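Local coordinates for Bse634I restriction endonuclease (Geobacillus stearothermophilus, PDB 1KNV), which is a type II restriction endonuclease that cleaves DNA at a specific recognition sequence, probably with the help of divalent metal ions, at residues B[10-15]-B[21-26]; B[30-35]-B[51-56]; B[78-83]-B[101-106]. All coordinates share one frame; numbering follows the deposited sequence.

Contact 1. Residues B[10-15]-B[21-26]; sequences CVEEYK and KIRIKP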
loop_
_atom_site.group_PDB
_atom_site.type_symbol
_atom_site.label_atom_id
_atom_site.label_comp_id
_atom_site.label_asym_id
_atom_site.label_seq_id
_atom_site.Cartn_x
_atom_site.Cartn_y
_atom_site.Cartn_z
ATOM N N CYS B 10 -21.885 17.304 -49.591
ATOM C CA CYS B 10 -21.861 17.396 -48.140
ATOM C C CYS B 10 -23.217 17.040 -47.550
ATOM O O CYS B 10 -23.463 17.253 -46.363
ATOM C CB CYS B 10 -21.455 18.802 -47.709
ATOM S SG CYS B 10 -22.635 20.061 -48.156
ATOM N N VAL B 11 -24.093 16.514 -48.401
ATOM C CA VAL B 11 -25.433 16.073 -48.016
ATOM C C VAL B 11 -25.811 14.972 -49.001
ATOM O O VAL B 11 -25.400 15.001 -50.161
ATOM C CB VAL B 11 -26.489 17.216 -48.084
ATOM C CG1 VAL B 11 -26.172 18.284 -47.053
ATOM C CG2 VAL B 11 -26.536 17.815 -49.479
ATOM N N GLU B 12 -26.580 13.995 -48.540
ATOM C CA GLU B 12 -26.974 12.878 -49.388
ATOM C C GLU B 12 -28.409 12.452 -49.108
ATOM O O GLU B 12 -28.871 12.520 -47.967
ATOM C CB GLU B 12 -26.006 11.714 -49.155
ATOM C CG GLU B 12 -26.490 10.344 -49.575
ATOM C CD GLU B 12 -25.426 9.281 -49.361
ATOM O OE1 GLU B 12 -24.720 9.344 -48.335
ATOM O OE2 GLU B 12 -25.301 8.377 -50.215
ATOM N N GLU B 13 -29.125 12.047 -50.156
ATOM C CA GLU B 13 -30.503 11.594 -49.986
ATOM C C GLU B 13 -30.492 10.084 -50.012
ATOM O O GLU B 13 -29.721 9.454 -50.731
ATOM C CB GLU B 13 -31.439 12.029 -51.116
ATOM C CG GLU B 13 -31.014 13.187 -51.982
ATOM C CD GLU B 13 -31.993 13.384 -53.138
ATOM O OE1 GLU B 13 -32.825 12.472 -53.374
ATOM O OE2 GLU B 13 -31.927 14.437 -53.812
ATOM N N TYR B 14 -31.371 9.496 -49.227
ATOM C CA TYR B 14 -31.461 8.060 -49.198
ATOM C C TYR B 14 -32.855 7.705 -48.736
ATOM O O TYR B 14 -33.511 8.489 -48.052
ATOM C CB TYR B 14 -30.396 7.487 -48.257
ATOM C CG TYR B 14 -30.621 7.777 -46.791
ATOM C CD1 TYR B 14 -31.140 6.801 -45.941
ATOM C CD2 TYR B 14 -30.318 9.030 -46.252
ATOM C CE1 TYR B 14 -31.358 7.062 -44.592
ATOM C CE2 TYR B 14 -30.535 9.304 -44.902
ATOM C CZ TYR B 14 -31.052 8.311 -44.079
ATOM O OH TYR B 14 -31.273 8.567 -42.744
ATOM N N LYS B 15 -33.322 6.538 -49.150
ATOM C CA LYS B 15 -34.638 6.097 -48.748
ATOM C C LYS B 15 -34.535 5.030 -47.670
ATOM O O LYS B 15 -33.573 4.260 -47.611
ATOM C CB LYS B 15 -35.423 5.557 -49.941
ATOM C CG LYS B 15 -35.833 6.618 -50.943
ATOM C CD LYS B 15 -36.709 6.008 -52.013
ATOM C CE LYS B 15 -36.947 6.968 -53.159
ATOM N NZ LYS B 15 -37.741 6.312 -54.238
ATOM N N LYS B 21 -34.983 10.368 -46.899
ATOM C CA LYS B 21 -34.307 11.035 -45.793
ATOM C C LYS B 21 -33.009 11.703 -46.236
ATOM O O LYS B 21 -32.461 11.386 -47.292
ATOM C CB LYS B 21 -34.023 10.032 -44.681
ATOM C CG LYS B 21 -35.271 9.449 -44.048
ATOM C CD LYS B 21 -34.907 8.526 -42.903
ATOM C CE LYS B 21 -36.131 8.079 -42.116
ATOM N NZ LYS B 21 -35.727 7.379 -40.854
ATOM N N ILE B 22 -32.522 12.631 -45.417
ATOM C CA ILE B 22 -31.302 13.363 -45.731
ATOM C C ILE B 22 -30.230 13.177 -44.660
ATOM O O ILE B 22 -30.498 13.330 -43.466
ATOM C CB ILE B 22 -31.590 14.877 -45.868
ATOM C CG1 ILE B 22 -32.832 15.104 -46.749
ATOM C CG2 ILE B 22 -30.369 15.584 -46.440
ATOM C CD1 ILE B 22 -32.748 14.500 -48.149
ATOM N N ARG B 23 -29.014 12.850 -45.093
ATOM C CA ARG B 23 -27.897 12.661 -44.168
ATOM C C ARG B 23 -26.752 13.600 -44.531
ATOM O O ARG B 23 -26.450 13.795 -45.706
ATOM C CB ARG B 23 -27.377 11.220 -44.224
ATOM C CG ARG B 23 -26.694 10.876 -45.538
ATOM C CD ARG B 23 -25.751 9.689 -45.417
ATOM N NE ARG B 23 -26.276 8.481 -46.049
ATOM C CZ ARG B 23 -27.095 7.618 -45.457
ATOM N NH1 ARG B 23 -27.495 7.821 -44.204
ATOM N NH2 ARG B 23 -27.511 6.543 -46.118
ATOM N N ILE B 24 -26.117 14.187 -43.528
ATOM C CA ILE B 24 -24.992 15.069 -43.797
ATOM C C ILE B 24 -23.747 14.208 -43.995
ATOM O O ILE B 24 -23.612 13.151 -43.385
ATOM C CB ILE B 24 -24.737 16.033 -42.633
ATOM C CG1 ILE B 24 -25.969 16.910 -42.414
ATOM C CG2 ILE B 24 -23.497 16.873 -42.916
ATOM C CD1 ILE B 24 -25.842 17.841 -41.235
ATOM N N LYS B 25 -22.849 14.655 -44.862
ATOM C CA LYS B 25 -21.610 13.931 -45.123
ATOM C C LYS B 25 -20.489 14.852 -44.641
ATOM O O LYS B 25 -19.915 15.610 -45.424
ATOM C CB LYS B 25 -21.476 13.646 -46.622
ATOM C CG LYS B 25 -22.662 12.900 -47.217
ATOM C CD LYS B 25 -22.911 11.593 -46.489
ATOM C CE LYS B 25 -21.760 10.631 -46.700
ATOM N NZ LYS B 25 -21.564 10.382 -48.148
ATOM N N PRO B 26 -20.168 14.792 -43.337
ATOM C CA PRO B 26 -19.129 15.616 -42.710
ATOM C C PRO B 26 -17.781 15.638 -43.393
ATOM O O PRO B 26 -17.158 16.685 -43.507
ATOM C CB PRO B 26 -19.050 15.059 -41.288
ATOM C CG PRO B 26 -19.474 13.635 -41.455
ATOM C CD PRO B 26 -20.637 13.754 -42.402
#

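Contact 2. Residues B[30-35]-B[51-56]; sequences LIELYH and ENYVKD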
loop_
_atom_site.group_PDB
_atom_site.type_symbol
_atom_site.label_atom_id
_atom_site.label_comp_id
_atom_site.label_asym_id
_atom_site.label_seq_id
_atom_site.Cartn_x
_atom_site.Cartn_y
_atom_site.Cartn_z
ATOM N N LEU B 30 -15.662 18.736 -45.366
ATOM C CA LEU B 30 -14.288 19.121 -45.043
ATOM C C LEU B 30 -13.406 19.232 -46.274
ATOM O O LEU B 30 -12.708 20.227 -46.463
ATOM C CB LEU B 30 -13.667 18.114 -44.075
ATOM C CG LEU B 30 -14.130 18.202 -42.625
ATOM C CD1 LEU B 30 -13.603 17.021 -41.860
ATOM C CD2 LEU B 30 -13.641 19.488 -42.006
ATOM N N ILE B 31 -13.435 18.199 -47.103
ATOM C CA ILE B 31 -12.631 18.174 -48.313
ATOM C C ILE B 31 -13.004 19.317 -49.252
ATOM O O ILE B 31 -12.135 20.028 -49.757
ATOM C CB ILE B 31 -12.802 16.833 -49.039
ATOM C CG1 ILE B 31 -12.433 15.693 -48.091
ATOM C CG2 ILE B 31 -11.926 16.795 -50.276
ATOM C CD1 ILE B 31 -12.624 14.342 -48.688
ATOM N N GLU B 32 -14.306 19.483 -49.471
ATOM C CA GLU B 32 -14.824 20.530 -50.338
ATOM C C GLU B 32 -14.402 21.916 -49.879
ATOM O O GLU B 32 -14.192 22.799 -50.705
ATOM C CB GLU B 32 -16.361 20.453 -50.411
ATOM C CG GLU B 32 -16.877 19.442 -51.439
ATOM C CD GLU B 32 -18.373 19.206 -51.315
ATOM O OE1 GLU B 32 -19.085 20.155 -50.918
ATOM O OE2 GLU B 32 -18.823 18.081 -51.622
ATOM N N LEU B 33 -14.271 22.111 -48.574
ATOM C CA LEU B 33 -13.896 23.429 -48.079
ATOM C C LEU B 33 -12.413 23.542 -47.727
ATOM O O LEU B 33 -11.939 24.620 -47.379
ATOM C CB LEU B 33 -14.734 23.811 -46.870
ATOM C CG LEU B 33 -16.225 23.976 -47.068
ATOM C CD1 LEU B 33 -16.881 24.414 -45.771
ATOM C CD2 LEU B 33 -16.414 24.997 -48.147
ATOM N N TYR B 34 -11.669 22.445 -47.848
ATOM C CA TYR B 34 -10.239 22.488 -47.556
ATOM C C TYR B 34 -9.367 21.792 -48.601
ATOM O O TYR B 34 -8.501 20.983 -48.279
ATOM C CB TYR B 34 -9.955 21.926 -46.164
ATOM C CG TYR B 34 -10.662 22.698 -45.068
ATOM C CD1 TYR B 34 -11.902 22.291 -44.591
ATOM C CD2 TYR B 34 -10.109 23.854 -44.542
ATOM C CE1 TYR B 34 -12.575 23.022 -43.616
ATOM C CE2 TYR B 34 -10.776 24.591 -43.574
ATOM C CZ TYR B 34 -12.005 24.164 -43.122
ATOM O OH TYR B 34 -12.679 24.892 -42.168
ATOM N N HIS B 35 -9.594 22.150 -49.859
ATOM C CA HIS B 35 -8.835 21.609 -50.974
ATOM C C HIS B 35 -7.431 22.183 -50.998
ATOM O O HIS B 35 -6.538 21.580 -51.580
ATOM C CB HIS B 35 -9.497 21.960 -52.312
ATOM C CG HIS B 35 -10.548 20.991 -52.754
ATOM N ND1 HIS B 35 -11.878 21.119 -52.408
ATOM C CD2 HIS B 35 -10.472 19.894 -53.545
ATOM C CE1 HIS B 35 -12.574 20.146 -52.971
ATOM N NE2 HIS B 35 -11.744 19.388 -53.668
ATOM N N GLU B 51 -20.862 24.458 -41.033
ATOM C CA GLU B 51 -22.294 24.311 -40.807
ATOM C C GLU B 51 -23.103 25.098 -41.832
ATOM O O GLU B 51 -23.950 24.538 -42.540
ATOM C CB GLU B 51 -22.669 24.774 -39.399
ATOM C CG GLU B 51 -24.164 24.694 -39.137
ATOM C CD GLU B 51 -24.510 24.683 -37.666
ATOM O OE1 GLU B 51 -25.716 24.635 -37.351
ATOM O OE2 GLU B 51 -23.582 24.714 -36.825
ATOM N N ASN B 52 -22.839 26.399 -41.898
ATOM C CA ASN B 52 -23.529 27.269 -42.833
ATOM C C ASN B 52 -23.349 26.759 -44.251
ATOM O O ASN B 52 -24.273 26.819 -45.063
ATOM C CB ASN B 52 -23.000 28.689 -42.724
ATOM C CG ASN B 52 -23.170 29.255 -41.341
ATOM O OD1 ASN B 52 -24.161 28.972 -40.666
ATOM N ND2 ASN B 52 -22.214 30.069 -40.910
ATOM N N TYR B 53 -22.163 26.252 -44.555
ATOM C CA TYR B 53 -21.925 25.727 -45.885
ATOM C C TYR B 53 -22.919 24.621 -46.187
ATOM O O TYR B 53 -23.559 24.618 -47.232
ATOM C CB TYR B 53 -20.531 25.151 -46.002
ATOM C CG TYR B 53 -20.311 24.461 -47.324
ATOM C CD1 TYR B 53 -20.221 25.192 -48.509
ATOM C CD2 TYR B 53 -20.163 23.082 -47.391
ATOM C CE1 TYR B 53 -19.982 24.559 -49.727
ATOM C CE2 TYR B 53 -19.924 22.438 -48.601
ATOM C CZ TYR B 53 -19.829 23.181 -49.763
ATOM O OH TYR B 53 -19.555 22.547 -50.950
ATOM N N VAL B 54 -23.030 23.663 -45.276
ATOM C CA VAL B 54 -23.964 22.562 -45.469
ATOM C C VAL B 54 -25.389 23.117 -45.525
ATOM O O VAL B 54 -26.233 22.620 -46.271
ATOM C CB VAL B 54 -23.842 21.516 -44.330
ATOM C CG1 VAL B 54 -24.950 20.476 -44.439
ATOM C CG2 VAL B 54 -22.479 20.834 -44.406
ATOM N N LYS B 55 -25.651 24.153 -44.737
ATOM C CA LYS B 55 -26.973 24.760 -44.732
ATOM C C LYS B 55 -27.279 25.448 -46.069
ATOM O O LYS B 55 -28.423 25.444 -46.522
ATOM C CB LYS B 55 -27.099 25.749 -43.570
ATOM C CG LYS B 55 -27.180 25.071 -42.208
ATOM C CD LYS B 55 -27.393 26.084 -41.093
ATOM C CE LYS B 55 -27.666 25.402 -39.763
ATOM N NZ LYS B 55 -27.905 26.386 -38.671
ATOM N N ASP B 56 -26.265 26.035 -46.699
ATOM C CA ASP B 56 -26.474 26.676 -47.987
ATOM C C ASP B 56 -26.723 25.605 -49.034
ATOM O O ASP B 56 -27.580 25.770 -49.900
ATOM C CB ASP B 56 -25.265 27.518 -48.398
ATOM C CG ASP B 56 -25.111 28.763 -47.556
ATOM O OD1 ASP B 56 -26.112 29.194 -46.942
ATOM O OD2 ASP B 56 -23.995 29.319 -47.519
#

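Contact 3. Residues B[78-83]-B[101-106]; sequences WFEVMI and IIKMPN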
loop_
_atom_site.group_PDB
_atom_site.type_symbol
_atom_site.label_atom_id
_atom_site.label_comp_id
_atom_site.label_asym_id
_atom_site.label_seq_id
_atom_site.Cartn_x
_atom_site.Cartn_y
_atom_site.Cartn_z
ATOM N N TRP B 78 -16.544 16.969 -37.056
ATOM C CA TRP B 78 -15.621 17.923 -37.654
ATOM C C TRP B 78 -14.556 18.302 -36.627
ATOM O O TRP B 78 -13.367 18.367 -36.945
ATOM C CB TRP B 78 -16.353 19.190 -38.122
ATOM C CG TRP B 78 -17.162 19.008 -39.375
ATOM C CD1 TRP B 78 -16.888 18.164 -40.420
ATOM C CD2 TRP B 78 -18.353 19.712 -39.732
ATOM N NE1 TRP B 78 -17.837 18.302 -41.402
ATOM C CE2 TRP B 78 -18.747 19.246 -41.006
ATOM C CE3 TRP B 78 -19.128 20.694 -39.100
ATOM C CZ2 TRP B 78 -19.882 19.730 -41.656
ATOM C CZ3 TRP B 78 -20.256 21.172 -39.744
ATOM C CH2 TRP B 78 -20.623 20.690 -41.011
ATOM N N PHE B 79 -14.981 18.548 -35.393
ATOM C CA PHE B 79 -14.045 18.915 -34.342
ATOM C C PHE B 79 -13.014 17.813 -34.133
ATOM O O PHE B 79 -11.834 18.088 -33.930
ATOM C CB PHE B 79 -14.788 19.160 -33.040
ATOM C CG PHE B 79 -13.896 19.562 -31.920
ATOM C CD1 PHE B 79 -13.238 20.785 -31.952
ATOM C CD2 PHE B 79 -13.702 18.717 -30.832
ATOM C CE1 PHE B 79 -12.398 21.170 -30.914
ATOM C CE2 PHE B 79 -12.865 19.086 -29.788
ATOM C CZ PHE B 79 -12.210 20.319 -29.829
ATOM N N GLU B 80 -13.478 16.568 -34.175
ATOM C CA GLU B 80 -12.622 15.401 -34.007
ATOM C C GLU B 80 -11.573 15.370 -35.106
ATOM O O GLU B 80 -10.401 15.063 -34.854
ATOM C CB GLU B 80 -13.462 14.117 -34.059
ATOM C CG GLU B 80 -14.155 13.751 -32.741
ATOM C CD GLU B 80 -15.350 12.817 -32.926
ATOM O OE1 GLU B 80 -15.270 11.906 -33.774
ATOM O OE2 GLU B 80 -16.367 12.980 -32.215
ATOM N N VAL B 81 -11.993 15.683 -36.330
ATOM C CA VAL B 81 -11.067 15.697 -37.459
ATOM C C VAL B 81 -10.061 16.832 -37.279
ATOM O O VAL B 81 -8.869 16.660 -37.536
ATOM C CB VAL B 81 -11.804 15.879 -38.807
ATOM C CG1 VAL B 81 -10.795 16.022 -39.938
ATOM C CG2 VAL B 81 -12.704 14.686 -39.066
ATOM N N MET B 82 -10.542 17.986 -36.820
ATOM C CA MET B 82 -9.675 19.147 -36.603
ATOM C C MET B 82 -8.584 18.863 -35.576
ATOM O O MET B 82 -7.409 19.181 -35.794
ATOM C CB MET B 82 -10.513 20.347 -36.165
ATOM C CG MET B 82 -11.353 20.904 -37.295
ATOM S SD MET B 82 -12.449 22.226 -36.803
ATOM C CE MET B 82 -13.269 22.543 -38.386
ATOM N N ILE B 83 -8.988 18.276 -34.454
ATOM C CA ILE B 83 -8.060 17.910 -33.397
ATOM C C ILE B 83 -7.016 16.938 -33.968
ATOM O O ILE B 83 -5.810 17.157 -33.838
ATOM C CB ILE B 83 -8.816 17.236 -32.225
ATOM C CG1 ILE B 83 -9.592 18.293 -31.449
ATOM C CG2 ILE B 83 -7.849 16.535 -31.288
ATOM C CD1 ILE B 83 -8.709 19.382 -30.872
ATOM N N ILE B 101 0.553 11.357 -31.283
ATOM C CA ILE B 101 -0.582 12.013 -30.647
ATOM C C ILE B 101 -1.766 11.487 -31.461
ATOM O O ILE B 101 -2.036 11.955 -32.562
ATOM C CB ILE B 101 -0.440 13.535 -30.753
ATOM C CG1 ILE B 101 0.891 13.947 -30.127
ATOM C CG2 ILE B 101 -1.589 14.219 -30.056
ATOM C CD1 ILE B 101 1.327 15.323 -30.467
ATOM N N ILE B 102 -2.454 10.495 -30.906
ATOM C CA ILE B 102 -3.558 9.832 -31.589
ATOM C C ILE B 102 -4.974 10.195 -31.179
ATOM O O ILE B 102 -5.307 10.236 -29.996
ATOM C CB ILE B 102 -3.425 8.314 -31.433
ATOM C CG1 ILE B 102 -2.041 7.876 -31.904
ATOM C CG2 ILE B 102 -4.534 7.615 -32.196
ATOM C CD1 ILE B 102 -1.723 6.436 -31.571
ATOM N N LYS B 103 -5.819 10.421 -32.179
ATOM C CA LYS B 103 -7.213 10.755 -31.940
ATOM C C LYS B 103 -7.964 9.442 -31.747
ATOM O O LYS B 103 -8.059 8.641 -32.667
ATOM C CB LYS B 103 -7.781 11.515 -33.135
ATOM C CG LYS B 103 -8.800 12.560 -32.739
ATOM C CD LYS B 103 -9.974 11.912 -32.089
ATOM C CE LYS B 103 -10.780 12.883 -31.268
ATOM N NZ LYS B 103 -11.846 12.106 -30.588
ATOM N N MET B 104 -8.501 9.227 -30.552
ATOM C CA MET B 104 -9.211 7.994 -30.258
ATOM C C MET B 104 -10.723 8.077 -30.384
ATOM O O MET B 104 -11.329 9.090 -30.040
ATOM C CB MET B 104 -8.867 7.521 -28.845
ATOM C CG MET B 104 -7.404 7.209 -28.618
ATOM S SD MET B 104 -6.831 5.877 -29.670
ATOM C CE MET B 104 -7.852 4.561 -29.111
ATOM N N PRO B 105 -11.352 6.995 -30.875
ATOM C CA PRO B 105 -12.804 6.899 -31.051
ATOM C C PRO B 105 -13.369 6.519 -29.683
ATOM O O PRO B 105 -12.628 6.512 -28.698
ATOM C CB PRO B 105 -12.945 5.771 -32.056
ATOM C CG PRO B 105 -11.866 4.839 -31.612
ATOM C CD PRO B 105 -10.692 5.767 -31.357
ATOM N N ASN B 106 -14.655 6.197 -29.600
ATOM C CA ASN B 106 -15.217 5.823 -28.307
ATOM C C ASN B 106 -14.802 4.387 -27.961
ATOM O O ASN B 106 -14.493 3.593 -28.844
ATOM C CB ASN B 106 -16.738 5.940 -28.323
ATOM C CG ASN B 106 -17.407 4.652 -28.710
ATOM O OD1 ASN B 106 -17.218 4.155 -29.821
ATOM N ND2 ASN B 106 -18.189 4.085 -27.788
#

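Contact 1. Residues B[10-15]-B[21-26]
Tyr14 lies between Arg23 and Lys21 on one face of an antiparallel beta hairpin, a compact case of how a small two-stranded sheet can be held by its side chains as well as its backbone. Glu12 with Arg23 and Tyr14 with Lys21 form the hydrogen-bonded pairs, and the tight packing lies over these two rungs. The Arg23 guanidinium stacks flat on the ring, the planes 16° apart, with Arg23 CZ 3.8 Å from the Tyr14 centroid in a cation-pi contact. Over the opposite face of the ring sits Lys21 CB, also 3.8 Å from the Tyr14 centroid. A bend at chi3 (107°) turns the guanidinium toward the ring while its edge stays on Glu12: Arg23 NE donates to Glu12 OE1 at 2.9 Å, the oxygen lying in the guanidinium plane but met from above the carboxylate. Lys25 curls round to the same oxygen, its NZ making a weaker salt bridge to Glu12 OE1 at 3.3 Å. An alanine in place of Arg23 is likely to leave one face of the tyrosine ring without its cover and Glu12 with just the weak lysine partner across the hairpin. The reverse face divides: Val11 and Ile24 settle on helices 43-60 and 68-93, whereas Glu13 is exposed and its CB lies 4.1 Å from Ile22 CD1. On the tyrosine's own face Lys21 runs extended toward solvent, its NZ keeping a long, weak ion pair with Glu16. At the N-cap of the following helix, Lys25 N points almost straight at Cys10 O, 3.1 Å away, yet approaches from above the carbonyl plane.

Contact 2. Residues B[30-35]-B[51-56]
Glu32 OE1 is held by two hydroxyls, those of Tyr53 and Ser8, in a packing of two helices where a single aromatic side chain spans the gap: the C-terminal turn of helix 26-33 meets the middle of helix 43-60. Tyr53 OH and Ser8 OG are also within hydrogen-bonding distance of each other, so the three oxygens share their protons in a way the model does not settle. The modelled separation of Tyr53 OH and Glu32 OE1, 2.4 Å, is very short, and its exact value is doubtful. The carboxylate stands steeply to the phenol, the two planes 77° apart, with OE1 in the plane of the ring at its hydroxyl edge. On the other side of the group, Glu32 OE2 takes the backbone N of Asn9, so both carboxylate oxygens are tied to the N-terminal segment and the rotation of the group is probably fixed.

Beside this polar corner the contact is apolar. Tyr53 CG lies opposite the backbone N (chi1 174°), which sends the ring across to the other helix and presents a face to Leu33. Leu33 CD2 rests over the centre of that face, 3.9 Å from the Tyr53 ring centroid and only 12° off the normal, a CH-pi contact. Its sister methyl reaches further back, Leu33 CD1 lying 3.7 Å from Tyr53 CB, so the forked leucine follows the tyrosine from ring to stem. Cys10 also packs against Tyr53. Just past the contact the helix gives way at Tyr34, and His35 turns back on it, its ND1 making a weak hydrogen bond of 3.3 Å to Glu32 O.

Contact 3. Residues B[78-83]-B[101-106]
Ile83 and Lys103 bring helix 68-93 and the end of strand 99-103 to within 7.4 Å, measured between their CA atoms, a distance at which side chains rather than main chains must do the joining. Lys103 does most of it. Its CG lies 3.6 Å from Glu80 O on the helix backbone, and the chain then bends at chi2 (-62°) and runs along the helix surface to Glu80. There the two side chains cross at about a right angle, with Lys103 NZ against the methylene, 3.6 Å from Glu80 CG. The carboxylate itself stays further off, Glu80 OE1 being 4.7 Å from Lys103 NZ, too far for a salt bridge. Lys103 NZ instead donates to the carbonyl of the next residue, just past the end of the strand: Met104 O, 3.1 Å away, approached from a position tilted out of the carbonyl plane.

Strand 99-103 is, within this chain, an edge strand of the mixed five-stranded sheet in the PDDEXK nuclease fold, and helix 68-93 packs against it. The next strand, 147-151, follows Asp146, whose backbone bonds to Met104. Asp146 and Leu197 are calcium-binding positions of this enzyme, although no metal is bound to this chain here; the Lys103 side chain comes within about 4 Å of that of Asp146.

Ile83 supplies the apolar part. Its CB is directed at the strand, and Ile83 CG2 makes a loose contact with Lys103 CG at 4.3 Å. The other branch turns back along the helix, placing Ile83 CG1 3.6 Å above the plane of the Phe79 ring.

Followed from the N terminus, the three contacts come in series: each closes before the next opens, and none nests in or crosses another. Contact 1 closes the short turn of the hairpin, whose second strand leads straight into helix 26-33. Contact 2 then closes the link to helix 43-60, and contact 3 spans the rest of helix 68-93 and the passage to strand 99-103. Side chains join what the chain separates. Val11 packs on Val54, tying hairpin to helix 43-60, while Trp78 receives Leu30 and Val54 and probably hydrogen-bonds to Pro26 O. The helix 68-93 thus relates the peripheral hairpin and helices to the central sheet.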